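Local coordinates for centrosomal protein of 104 kDa (Homo sapiens, PDB 5LPI), which is required for ciliogenesis and for structural integrity at the ciliary tip, the region described here being its array of four zinc fingers, at residues A[39-42]-A[47-50]; A[52-57]-A[103-108]; A[56-61]-A[75-80]. All coordinates share one frame; numbering follows the deposited sequence.

In the fold
The helix 54-60 runs through this part of the zinc finger array, with the three contacts gathered round it. Contact 1 is the hairpin just before that helix in the chain. It shares one zinc site with the helix: Cys42 SG and His57 NE2 sit 3.6 Å apart on the metal, and Val49 CG1 packs 3.4 Å from His57 ND1. Contacts 2 and 3, with centres about 9 Å apart, join the same helix to the fingers of Cys104 and Cys74. They are tied together directly, since Glu76 OE2 lies 2.9 Å from Arg103 NE in a salt bridge. The zinc bound by Cys42 and His57 lies 18.3 Å from the zinc bound by Cys104 and Cys107.

Contact 1: residues A[39-42]-A[47-50]; sequences LTRC and QVVE. With ZN (zinc ion), chain F.
The beta hairpin of the second zinc finger pairs Leu39, Thr40 and Arg41 with Glu50, Val49 and Val48 in antiparallel register. Thr40 and Val49 form the hydrogen-bonded pair: Thr40 N gives to Val49 O at 2.9 Å, and Val49 N returns the bond to Thr40 O at 2.8 Å. Further on, Cys42 N reaches Gln47 O at 2.7 Å.

On one face Thr40 and Val49 lie side by side, their CG2 methyls 3.7 Å apart. The threonine has OG1 anti to its own N (chi1 -172°), which turns CG2, rather than the hydroxyl, toward the valine. Arg41 shares the other face with Val48, but its end leads off to Trp33, where NE hydrogen-bonds to the carbonyl O and the guanidinium makes a cation-pi contact. Leu39 takes neither face: its CB meets Val48 CG1 at 3.7 Å, and its CD2 packs equally near Glu50 CG, the glutamate's aliphatic part.

Cys42 SG binds zinc at 2.3 Å, alongside Cys45, His57 and Cys62. Beta-branched residues suit these extended strands, and the bond to Gln47 O fixes the backbone of a metal ligand, consistent with a hairpin that presents its thiolate in a set position.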
ATOM      1  N   LEU A  39      -3.826   0.277   4.802  1.00 26.56           N
ATOM      2  CA  LEU A  39      -3.653   1.649   4.368  1.00 27.87           C
ATOM      3  C   LEU A  39      -2.516   2.298   5.142  1.00 28.55           C
ATOM      4  O   LEU A  39      -2.095   1.822   6.203  1.00 26.27           O
ATOM      5  CB  LEU A  39      -4.949   2.455   4.574  1.00 27.85           C
ATOM      6  CG  LEU A  39      -6.238   1.809   4.080  1.00 26.73           C
ATOM      7  CD1 LEU A  39      -7.444   2.686   4.465  1.00 28.56           C
ATOM      8  CD2 LEU A  39      -6.209   1.562   2.567  1.00 28.52           C
ATOM      9  N   THR A  40      -2.028   3.402   4.586  1.00 23.51           N
ATOM     10  CA  THR A  40      -1.009   4.210   5.228  1.00 26.48           C
ATOM     11  C   THR A  40      -1.317   5.673   4.942  1.00 28.66           C
ATOM     12  O   THR A  40      -2.011   6.000   3.977  1.00 26.63           O
ATOM     13  CB  THR A  40       0.396   3.817   4.730  1.00 29.60           C
ATOM     14  OG1 THR A  40       1.371   4.490   5.513  1.00 30.46           O
ATOM     15  CG2 THR A  40       0.600   4.216   3.271  1.00 29.82           C
ATOM     16  N   ARG A  41      -0.823   6.560   5.798  1.00 25.60           N
ATOM     17  CA  ARG A  41      -0.849   7.986   5.496  1.00 24.87           C
ATOM     18  C   ARG A  41       0.394   8.347   4.705  1.00 27.72           C
ATOM     19  O   ARG A  41       1.509   8.140   5.186  1.00 28.86           O
ATOM     20  CB  ARG A  41      -0.869   8.838   6.764  1.00 28.90           C
ATOM     21  CG  ARG A  41      -2.193   9.063   7.387  1.00 39.05           C
ATOM     22  CD  ARG A  41      -2.005   9.917   8.647  1.00 33.54           C
ATOM     23  NE  ARG A  41      -2.852   9.419   9.712  1.00 33.60           N
ATOM     24  CZ  ARG A  41      -2.718   9.737  10.988  1.00 29.98           C
ATOM     25  NH1 ARG A  41      -1.757  10.570  11.372  1.00 31.22           N
ATOM     26  NH2 ARG A  41      -3.545   9.214  11.867  1.00 26.89           N
ATOM     27  N   CYS A  42       0.217   8.952   3.537  1.00 22.09           N
ATOM     28  CA  CYS A  42       1.388   9.429   2.802  1.00 28.60           C
ATOM     29  C   CYS A  42       2.081  10.538   3.586  1.00 25.51           C
ATOM     30  O   CYS A  42       1.463  11.563   3.895  1.00 24.33           O
ATOM     31  CB  CYS A  42       0.986   9.936   1.421  1.00 25.11           C
ATOM     32  SG  CYS A  42       2.407  10.537   0.507  1.00 25.82           S
ATOM     33  N   GLN A  47      -2.325  12.414   2.729  1.00 24.35           N
ATOM     34  CA  GLN A  47      -3.515  11.666   2.351  1.00 25.01           C
ATOM     35  C   GLN A  47      -3.358  10.202   2.752  1.00 28.31           C
ATOM     36  O   GLN A  47      -2.243   9.687   2.818  1.00 28.02           O
ATOM     37  CB  GLN A  47      -3.748  11.736   0.845  1.00 27.26           C
ATOM     38  CG  GLN A  47      -3.983  13.136   0.333  1.00 37.61           C
ATOM     39  CD  GLN A  47      -5.410  13.570   0.530  1.00 50.93           C
ATOM     40  OE1 GLN A  47      -5.694  14.411   1.373  1.00 51.67           O
ATOM     41  NE2 GLN A  47      -6.325  12.988  -0.244  1.00 61.31           N
ATOM     42  N   VAL A  48      -4.490   9.532   2.996  1.00 24.88           N
ATOM     43  CA  VAL A  48      -4.497   8.081   3.201  1.00 24.00           C
ATOM     44  C   VAL A  48      -4.449   7.395   1.842  1.00 27.55           C
ATOM     45  O   VAL A  48      -5.212   7.742   0.933  1.00 28.48           O
ATOM     46  CB  VAL A  48      -5.738   7.634   3.993  1.00 25.46           C
ATOM     47  CG1 VAL A  48      -5.690   6.106   4.243  1.00 26.97           C
ATOM     48  CG2 VAL A  48      -5.807   8.359   5.322  1.00 25.30           C
ATOM     49  N   VAL A  49      -3.574   6.395   1.704  1.00 27.75           N
ATOM     50  CA  VAL A  49      -3.461   5.644   0.458  1.00 25.47           C
ATOM     51  C   VAL A  49      -3.356   4.153   0.771  1.00 25.84           C
ATOM     52  O   VAL A  49      -2.899   3.749   1.847  1.00 26.17           O
ATOM     53  CB  VAL A  49      -2.249   6.094  -0.401  1.00 35.57           C
ATOM     54  CG1 VAL A  49      -2.278   7.596  -0.657  1.00 34.96           C
ATOM     55  CG2 VAL A  49      -0.963   5.698   0.255  1.00 44.11           C
ATOM     56  N   GLU A  50      -3.800   3.335  -0.178  1.00 25.58           N
ATOM     57  CA  GLU A  50      -3.588   1.899  -0.078  1.00 24.89           C
ATOM     58  C   GLU A  50      -2.096   1.606  -0.165  1.00 27.58           C
ATOM     59  O   GLU A  50      -1.405   2.134  -1.042  1.00 28.49           O
ATOM     60  CB  GLU A  50      -4.331   1.175  -1.197  1.00 32.95           C
ATOM     61  CG  GLU A  50      -5.841   1.197  -1.058  1.00 34.96           C
ATOM     62  CD  GLU A  50      -6.541   0.483  -2.211  1.00 42.65           C
ATOM     63  OE1 GLU A  50      -7.284   1.144  -2.964  1.00 44.25           O
ATOM     64  OE2 GLU A  50      -6.351  -0.734  -2.359  1.00 40.63           O
TER
HETATM   65 ZN    ZN F 902       1.162  11.498  -1.211  1.00 28.75          ZN

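Contact 2: residues A[52-57]-A[103-108]; sequences SSLTEH and RCPLCH. With ZN (zinc ion), chain H; ZN (zinc ion), chain F.
Pro105 meets Leu54 and Thr55 where the finger holding Cys104 and Cys107 rests against the start of helix 54-60. The proline has the most surface buried in this contact, and two carbons of its ring do the touching. Its CG lies 4.0 Å from Leu54 CD2 and about as near Leu54 CB, the ring crossing the leucine side chain at a slant. Its neighbouring CB faces Thr55 OG1 at 3.7 Å, a van der Waals approach with no hydrogen bond.

Leu54, next in buried surface, has CG anti to the backbone N (chi1 175°). Its CD2 faces Pro105 and Leu106, while CD1 packs on Val49 CG2 of the hairpin. The same CD2 touches Leu106 CD2 at 4.1 Å, the two leucines crossing at about a right angle. Although the CB of Leu106 does not aim at the helix, the length of the side chain brings its terminal methyl closer.

Pro105 sits between a zinc ligand and a leucine in the sequence Cys104-Pro105-Leu106-Cys107. Cys104 SG holds the zinc at 2.3 Å and Cys107 SG completes the CxxC half of the site, with His121 and Cys128 supplying the rest. Cys107 N donates to Cys104 SG at 3.6 Å, and Leu106 N makes a weak bond to the same sulfur, contacts that would probably temper the thiolate's negative charge. Trp118 of helix 115-123 packs on Pro105 as well.

Arg103 and His108, at the ends of the turn, hold Glu76 of another finger by polar bonds. Here, by contrast, helix and turn meet by apolar packing alone, through a ring held in a turn whose two flanking cysteines bind zinc, which probably limits its movement.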
ATOM      1  N   SER A  52      -0.824  -1.122  -1.150  1.00 29.34           N
ATOM      2  CA  SER A  52      -0.587  -1.819  -2.410  1.00 36.12           C
ATOM      3  C   SER A  52      -0.606  -0.880  -3.607  1.00 38.67           C
ATOM      4  O   SER A  52      -0.239  -1.301  -4.710  1.00 37.79           O
ATOM      5  CB  SER A  52      -1.615  -2.942  -2.599  1.00 34.31           C
ATOM      6  OG  SER A  52      -2.933  -2.433  -2.720  1.00 33.88           O
ATOM      7  N   SER A  53      -0.981   0.384  -3.401  1.00 31.73           N
ATOM      8  CA  SER A  53      -1.024   1.403  -4.443  1.00 34.75           C
ATOM      9  C   SER A  53      -0.052   2.542  -4.171  1.00 32.72           C
ATOM     10  O   SER A  53      -0.119   3.582  -4.849  1.00 33.34           O
ATOM     11  CB  SER A  53      -2.448   1.957  -4.573  1.00 40.43           C
ATOM     12  OG  SER A  53      -3.332   0.979  -5.094  1.00 52.21           O
ATOM     13  N   LEU A  54       0.843   2.382  -3.190  1.00 30.00           N
ATOM     14  CA  LEU A  54       1.610   3.528  -2.702  1.00 28.11           C
ATOM     15  C   LEU A  54       2.610   4.015  -3.741  1.00 31.32           C
ATOM     16  O   LEU A  54       2.745   5.223  -3.960  1.00 29.35           O
ATOM     17  CB  LEU A  54       2.323   3.176  -1.393  1.00 23.70           C
ATOM     18  CG  LEU A  54       3.266   4.226  -0.818  1.00 24.72           C
ATOM     19  CD1 LEU A  54       2.552   5.538  -0.478  1.00 27.92           C
ATOM     20  CD2 LEU A  54       4.002   3.691   0.407  1.00 30.42           C
ATOM     21  N   THR A  55       3.331   3.099  -4.388  1.00 31.62           N
ATOM     22  CA  THR A  55       4.272   3.537  -5.414  1.00 31.18           C
ATOM     23  C   THR A  55       3.549   4.280  -6.533  1.00 27.95           C
ATOM     24  O   THR A  55       3.965   5.376  -6.938  1.00 31.62           O
ATOM     25  CB  THR A  55       5.052   2.338  -5.954  1.00 34.40           C
ATOM     26  OG1 THR A  55       5.791   1.750  -4.873  1.00 27.28           O
ATOM     27  CG2 THR A  55       6.024   2.779  -7.051  1.00 34.13           C
ATOM     28  N   GLU A  56       2.443   3.713  -7.022  1.00 30.22           N
ATOM     29  CA  GLU A  56       1.671   4.380  -8.064  1.00 35.04           C
ATOM     30  C   GLU A  56       1.151   5.733  -7.588  1.00 35.51           C
ATOM     31  O   GLU A  56       1.115   6.697  -8.364  1.00 36.66           O
ATOM     32  CB  GLU A  56       0.514   3.492  -8.514  1.00 37.18           C
ATOM     33  CG  GLU A  56      -0.390   4.162  -9.542  1.00 48.63           C
ATOM     34  CD  GLU A  56      -1.464   3.237 -10.084  1.00 65.51           C
ATOM     35  OE1 GLU A  56      -1.125   2.108 -10.496  1.00 79.35           O
ATOM     36  OE2 GLU A  56      -2.646   3.638 -10.098  1.00 69.31           O
ATOM     37  N   HIS A  57       0.762   5.827  -6.309  1.00 35.87           N
ATOM     38  CA  HIS A  57       0.359   7.114  -5.735  1.00 32.58           C
ATOM     39  C   HIS A  57       1.491   8.124  -5.810  1.00 31.44           C
ATOM     40  O   HIS A  57       1.320   9.242  -6.315  1.00 29.16           O
ATOM     41  CB  HIS A  57      -0.077   6.939  -4.271  1.00 25.85           C
ATOM     42  CG  HIS A  57      -0.159   8.239  -3.512  1.00 30.82           C
ATOM     43  ND1 HIS A  57      -1.261   9.068  -3.565  1.00 28.74           N
ATOM     44  CD2 HIS A  57       0.742   8.865  -2.715  1.00 28.93           C
ATOM     45  CE1 HIS A  57      -1.043  10.138  -2.821  1.00 29.45           C
ATOM     46  NE2 HIS A  57       0.165  10.041  -2.292  1.00 26.32           N
ATOM     47  N   ARG A 103       4.749  -6.519  -4.844  1.00 32.78           N
ATOM     48  CA  ARG A 103       5.935  -5.846  -4.333  1.00 35.53           C
ATOM     49  C   ARG A 103       5.523  -4.936  -3.186  1.00 34.16           C
ATOM     50  O   ARG A 103       4.751  -3.992  -3.390  1.00 32.51           O
ATOM     51  CB  ARG A 103       6.619  -5.033  -5.435  1.00 39.30           C
ATOM     52  CG  ARG A 103       7.637  -4.026  -4.930  1.00 41.26           C
ATOM     53  CD  ARG A 103       8.749  -4.702  -4.142  1.00 38.85           C
ATOM     54  NE  ARG A 103       9.933  -3.851  -4.005  1.00 39.52           N
ATOM     55  CZ  ARG A 103      11.118  -4.112  -4.560  1.00 39.54           C
ATOM     56  NH1 ARG A 103      11.292  -5.212  -5.297  1.00 37.00           N
ATOM     57  NH2 ARG A 103      12.138  -3.284  -4.360  1.00 35.29           N
ATOM     58  N   CYS A 104       6.032  -5.215  -1.995  1.00 29.47           N
ATOM     59  CA  CYS A 104       5.731  -4.368  -0.843  1.00 30.96           C
ATOM     60  C   CYS A 104       6.606  -3.129  -0.885  1.00 31.18           C
ATOM     61  O   CYS A 104       7.836  -3.252  -0.874  1.00 30.18           O
ATOM     62  CB  CYS A 104       5.963  -5.085   0.480  1.00 25.01           C
ATOM     63  SG  CYS A 104       5.447  -4.045   1.876  1.00 29.79           S
ATOM     64  N   PRO A 105       6.028  -1.929  -0.940  1.00 27.75           N
ATOM     65  CA  PRO A 105       6.849  -0.716  -0.918  1.00 33.57           C
ATOM     66  C   PRO A 105       7.383  -0.371   0.467  1.00 37.03           C
ATOM     67  O   PRO A 105       8.218   0.540   0.581  1.00 34.12           O
ATOM     68  CB  PRO A 105       5.876   0.357  -1.407  1.00 33.78           C
ATOM     69  CG  PRO A 105       4.553  -0.077  -0.774  1.00 28.46           C
ATOM     70  CD  PRO A 105       4.582  -1.620  -0.908  1.00 28.51           C
ATOM     71  N   LEU A 106       6.928  -1.054   1.519  1.00 32.34           N
ATOM     72  CA  LEU A 106       7.396  -0.749   2.870  1.00 29.33           C
ATOM     73  C   LEU A 106       8.636  -1.558   3.241  1.00 33.50           C
ATOM     74  O   LEU A 106       9.585  -1.019   3.815  1.00 35.34           O
ATOM     75  CB  LEU A 106       6.285  -1.006   3.889  1.00 29.11           C
ATOM     76  CG  LEU A 106       4.953  -0.290   3.631  1.00 33.21           C
ATOM     77  CD1 LEU A 106       3.962  -0.616   4.747  1.00 31.74           C
ATOM     78  CD2 LEU A 106       5.164   1.240   3.498  1.00 29.48           C
ATOM     79  N   CYS A 107       8.647  -2.855   2.930  1.00 36.92           N
ATOM     80  CA  CYS A 107       9.792  -3.699   3.246  1.00 33.59           C
ATOM     81  C   CYS A 107      10.545  -4.163   2.007  1.00 30.17           C
ATOM     82  O   CYS A 107      11.565  -4.851   2.142  1.00 36.17           O
ATOM     83  CB  CYS A 107       9.347  -4.914   4.084  1.00 35.25           C
ATOM     84  SG  CYS A 107       8.410  -6.173   3.159  1.00 33.59           S
ATOM     85  N   HIS A 108      10.056  -3.841   0.803  1.00 33.56           N
ATOM     86  CA  HIS A 108      10.749  -4.117  -0.459  1.00 34.33           C
ATOM     87  C   HIS A 108      10.798  -5.597  -0.826  1.00 35.15           C
ATOM     88  O   HIS A 108      11.648  -6.001  -1.620  1.00 37.45           O
ATOM     89  CB  HIS A 108      12.173  -3.553  -0.444  1.00 39.25           C
ATOM     90  CG  HIS A 108      12.254  -2.181   0.134  1.00 43.65           C
ATOM     91  ND1 HIS A 108      11.740  -1.073  -0.512  1.00 38.95           N
ATOM     92  CD2 HIS A 108      12.737  -1.741   1.319  1.00 38.45           C
ATOM     93  CE1 HIS A 108      11.937  -0.004   0.239  1.00 39.20           C
ATOM     94  NE2 HIS A 108      12.528  -0.383   1.359  1.00 42.22           N
TER
HETATM   95 ZN    ZN H 904       6.116  -5.496   3.573  1.00 33.84          ZN
HETATM   96 ZN    ZN F 902       1.162  11.498  -1.211  1.00 28.75          ZN

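Contact 3: residues A[56-61]-A[75-80]. With ZN (zinc ion), chain F.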
ATOM      1  N   GLU A  56       2.443   3.713  -7.022  1.00 30.22           N
ATOM      2  CA  GLU A  56       1.671   4.380  -8.064  1.00 35.04           C
ATOM      3  C   GLU A  56       1.151   5.733  -7.588  1.00 35.51           C
ATOM      4  O   GLU A  56       1.115   6.697  -8.364  1.00 36.66           O
ATOM      5  CB  GLU A  56       0.514   3.492  -8.514  1.00 37.18           C
ATOM      6  CG  GLU A  56      -0.390   4.162  -9.542  1.00 48.63           C
ATOM      7  CD  GLU A  56      -1.464   3.237 -10.084  1.00 65.51           C
ATOM      8  OE1 GLU A  56      -1.125   2.108 -10.496  1.00 79.35           O
ATOM      9  OE2 GLU A  56      -2.646   3.638 -10.098  1.00 69.31           O
ATOM     10  N   HIS A  57       0.762   5.827  -6.309  1.00 35.87           N
ATOM     11  CA  HIS A  57       0.359   7.114  -5.735  1.00 32.58           C
ATOM     12  C   HIS A  57       1.491   8.124  -5.810  1.00 31.44           C
ATOM     13  O   HIS A  57       1.320   9.242  -6.315  1.00 29.16           O
ATOM     14  CB  HIS A  57      -0.077   6.939  -4.271  1.00 25.85           C
ATOM     15  CG  HIS A  57      -0.159   8.239  -3.512  1.00 30.82           C
ATOM     16  ND1 HIS A  57      -1.261   9.068  -3.565  1.00 28.74           N
ATOM     17  CD2 HIS A  57       0.742   8.865  -2.715  1.00 28.93           C
ATOM     18  CE1 HIS A  57      -1.043  10.138  -2.821  1.00 29.45           C
ATOM     19  NE2 HIS A  57       0.165  10.041  -2.292  1.00 26.32           N
ATOM     20  N   LEU A  58       2.662   7.746  -5.296  1.00 29.41           N
ATOM     21  CA  LEU A  58       3.785   8.670  -5.231  1.00 28.89           C
ATOM     22  C   LEU A  58       4.195   9.149  -6.617  1.00 31.19           C
ATOM     23  O   LEU A  58       4.605  10.301  -6.784  1.00 32.18           O
ATOM     24  CB  LEU A  58       4.972   8.003  -4.523  1.00 25.81           C
ATOM     25  CG  LEU A  58       4.777   7.693  -3.031  1.00 28.73           C
ATOM     26  CD1 LEU A  58       5.909   6.767  -2.556  1.00 32.79           C
ATOM     27  CD2 LEU A  58       4.723   8.990  -2.180  1.00 26.83           C
ATOM     28  N   LEU A  59       4.086   8.284  -7.624  1.00 33.35           N
ATOM     29  CA  LEU A  59       4.580   8.640  -8.950  1.00 33.07           C
ATOM     30  C   LEU A  59       3.558   9.384  -9.802  1.00 34.72           C
ATOM     31  O   LEU A  59       3.950  10.199 -10.646  1.00 40.46           O
ATOM     32  CB  LEU A  59       5.034   7.380  -9.694  1.00 32.82           C
ATOM     33  CG  LEU A  59       6.245   6.655  -9.106  1.00 30.37           C
ATOM     34  CD1 LEU A  59       6.482   5.336  -9.825  1.00 31.69           C
ATOM     35  CD2 LEU A  59       7.475   7.543  -9.197  1.00 31.69           C
ATOM     36  N   THR A  60       2.256   9.114  -9.633  1.00 37.35           N
ATOM     37  CA  THR A  60       1.264   9.652 -10.552  1.00 43.12           C
ATOM     38  C   THR A  60       0.130  10.437  -9.894  1.00 44.73           C
ATOM     39  O   THR A  60      -0.693  11.008 -10.615  1.00 45.67           O
ATOM     40  CB  THR A  60       0.652   8.524 -11.404  1.00 42.63           C
ATOM     41  OG1 THR A  60      -0.225   7.733 -10.596  1.00 41.22           O
ATOM     42  CG2 THR A  60       1.735   7.624 -11.972  1.00 36.09           C
ATOM     43  N   GLU A  61       0.058  10.491  -8.577  1.00 36.57           N
ATOM     44  CA  GLU A  61      -1.131  11.078  -7.970  1.00 41.52           C
ATOM     45  C   GLU A  61      -0.824  12.077  -6.864  1.00 40.79           C
ATOM     46  O   GLU A  61      -1.506  13.106  -6.769  1.00 38.09           O
ATOM     47  CB  GLU A  61      -2.005   9.947  -7.432  1.00 44.89           C
ATOM     48  CG  GLU A  61      -3.282  10.383  -6.767  1.00 60.27           C
ATOM     49  CD  GLU A  61      -4.098   9.199  -6.299  1.00 84.97           C
ATOM     50  OE1 GLU A  61      -3.570   8.068  -6.317  1.00 95.91           O
ATOM     51  OE2 GLU A  61      -5.268   9.397  -5.917  1.00 95.14           O
ATOM     52  N   SER A  75      11.417  -0.567  -9.318  1.00 44.32           N
ATOM     53  CA  SER A  75      10.085  -0.063  -9.665  1.00 49.58           C
ATOM     54  C   SER A  75       9.521   0.894  -8.624  1.00 43.49           C
ATOM     55  O   SER A  75       8.380   1.348  -8.778  1.00 40.57           O
ATOM     56  CB  SER A  75       9.061  -1.187  -9.887  1.00 58.57           C
ATOM     57  OG  SER A  75       8.621  -1.724  -8.640  1.00 62.58           O
ATOM     58  N   GLU A  76      10.271   1.225  -7.579  1.00 35.07           N
ATOM     59  CA  GLU A  76       9.779   2.094  -6.525  1.00 35.53           C
ATOM     60  C   GLU A  76      10.034   3.566  -6.858  1.00 35.33           C
ATOM     61  O   GLU A  76      10.858   3.910  -7.711  1.00 36.79           O
ATOM     62  CB  GLU A  76      10.430   1.729  -5.189  1.00 31.81           C
ATOM     63  CG  GLU A  76      10.101   0.303  -4.728  1.00 36.44           C
ATOM     64  CD  GLU A  76      10.699  -0.053  -3.375  1.00 41.21           C
ATOM     65  OE1 GLU A  76      11.258   0.843  -2.698  1.00 43.46           O
ATOM     66  OE2 GLU A  76      10.612  -1.241  -2.989  1.00 39.80           O
ATOM     67  N   ALA A  77       9.289   4.433  -6.177  1.00 32.91           N
ATOM     68  CA  ALA A  77       9.520   5.869  -6.244  1.00 32.86           C
ATOM     69  C   ALA A  77      10.690   6.259  -5.351  1.00 33.60           C
ATOM     70  O   ALA A  77      10.804   5.804  -4.208  1.00 36.28           O
ATOM     71  CB  ALA A  77       8.272   6.638  -5.809  1.00 29.45           C
ATOM     72  N   VAL A  78      11.557   7.110  -5.880  1.00 31.37           N
ATOM     73  CA  VAL A  78      12.706   7.643  -5.164  1.00 31.82           C
ATOM     74  C   VAL A  78      12.698   9.150  -5.377  1.00 31.06           C
ATOM     75  O   VAL A  78      12.302   9.621  -6.448  1.00 34.26           O
ATOM     76  CB  VAL A  78      14.021   7.021  -5.689  1.00 34.21           C
ATOM     77  CG1 VAL A  78      15.230   7.606  -4.977  1.00 40.05           C
ATOM     78  CG2 VAL A  78      13.987   5.489  -5.544  1.00 31.97           C
ATOM     79  N   PHE A  79      13.107   9.904  -4.362  1.00 28.58           N
ATOM     80  CA  PHE A  79      13.276  11.340  -4.551  1.00 38.98           C
ATOM     81  C   PHE A  79      14.102  11.595  -5.805  1.00 46.69           C
ATOM     82  O   PHE A  79      15.094  10.905  -6.060  1.00 41.84           O
ATOM     83  CB  PHE A  79      13.960  11.967  -3.339  1.00 37.31           C
ATOM     84  CG  PHE A  79      13.032  12.259  -2.197  1.00 45.03           C
ATOM     85  CD1 PHE A  79      11.926  13.073  -2.377  1.00 54.42           C
ATOM     86  CD2 PHE A  79      13.290  11.752  -0.932  1.00 48.56           C
ATOM     87  CE1 PHE A  79      11.079  13.360  -1.314  1.00 56.90           C
ATOM     88  CE2 PHE A  79      12.446  12.027   0.132  1.00 43.54           C
ATOM     89  CZ  PHE A  79      11.343  12.830  -0.059  1.00 48.66           C
ATOM     90  N   LYS A  80      13.668  12.565  -6.615  1.00 44.81           N
ATOM     91  CA  LYS A  80      14.300  12.760  -7.918  1.00 48.72           C
ATOM     92  C   LYS A  80      15.786  13.058  -7.773  1.00 43.59           C
ATOM     93  O   LYS A  80      16.600  12.577  -8.572  1.00 47.18           O
ATOM     94  CB  LYS A  80      13.604  13.876  -8.696  1.00 52.62           C
ATOM     95  CG  LYS A  80      12.809  13.375  -9.882  1.00 53.20           C
ATOM     96  CD  LYS A  80      12.120  14.522 -10.607  1.00 54.95           C
ATOM     97  CE  LYS A  80      11.070  13.991 -11.571  1.00 63.67           C
ATOM     98  NZ  LYS A  80      10.197  15.077 -12.110  1.00 65.24           N
TER
HETATM   99 ZN    ZN F 902       1.162  11.498  -1.211  1.00 28.75          ZN
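Ala77 touches both Leu58 and Leu59, and with them it joins the second half of helix 54-60 to the hairpin of the next finger. Along the segment leading to it, Ser75 comes first, directly after the zinc ligand Cys74. It has positive phi (72°), part of the turn that carries the chain from the cysteine to the strand. Glu76 follows with its side chain heading away from the helix; its OE2 takes a salt bridge from Arg103 and a hydrogen bond from His108, so its carboxylate is committed to the finger of Cys104.

At Ala77 the strand begins and the CB points at the helix. This single methyl is touched by Leu59 CD2 at 3.6 Å and Leu58 CB at 3.8 Å. Leu59 CG lies on the side of its own N, opposite the carbonyl carbon (chi1 -66°), and the branch ends with CD2 on the alanine, where it also nears Ala77 CA at 4.0 Å. Leu58 adds CD1 at 4.0 Å from the same methyl, while its side chain also packs on Phe68 and Cys42. A methyl is enough to fill the angle between two successive leucines.

Beyond it, Val78 turns away onto Leu83 and His86, and Phe79 stacks on Phe68.

Directly before Leu58 stands His57, a zinc ligand with Cys42, Cys45 and Cys62, and the helix carrying a ligand of one finger thus packs on the strand of the next. Leu58, Leu59 and Ala77 meet only through carbon atoms, an attraction of dispersion and, probably, the exclusion of water.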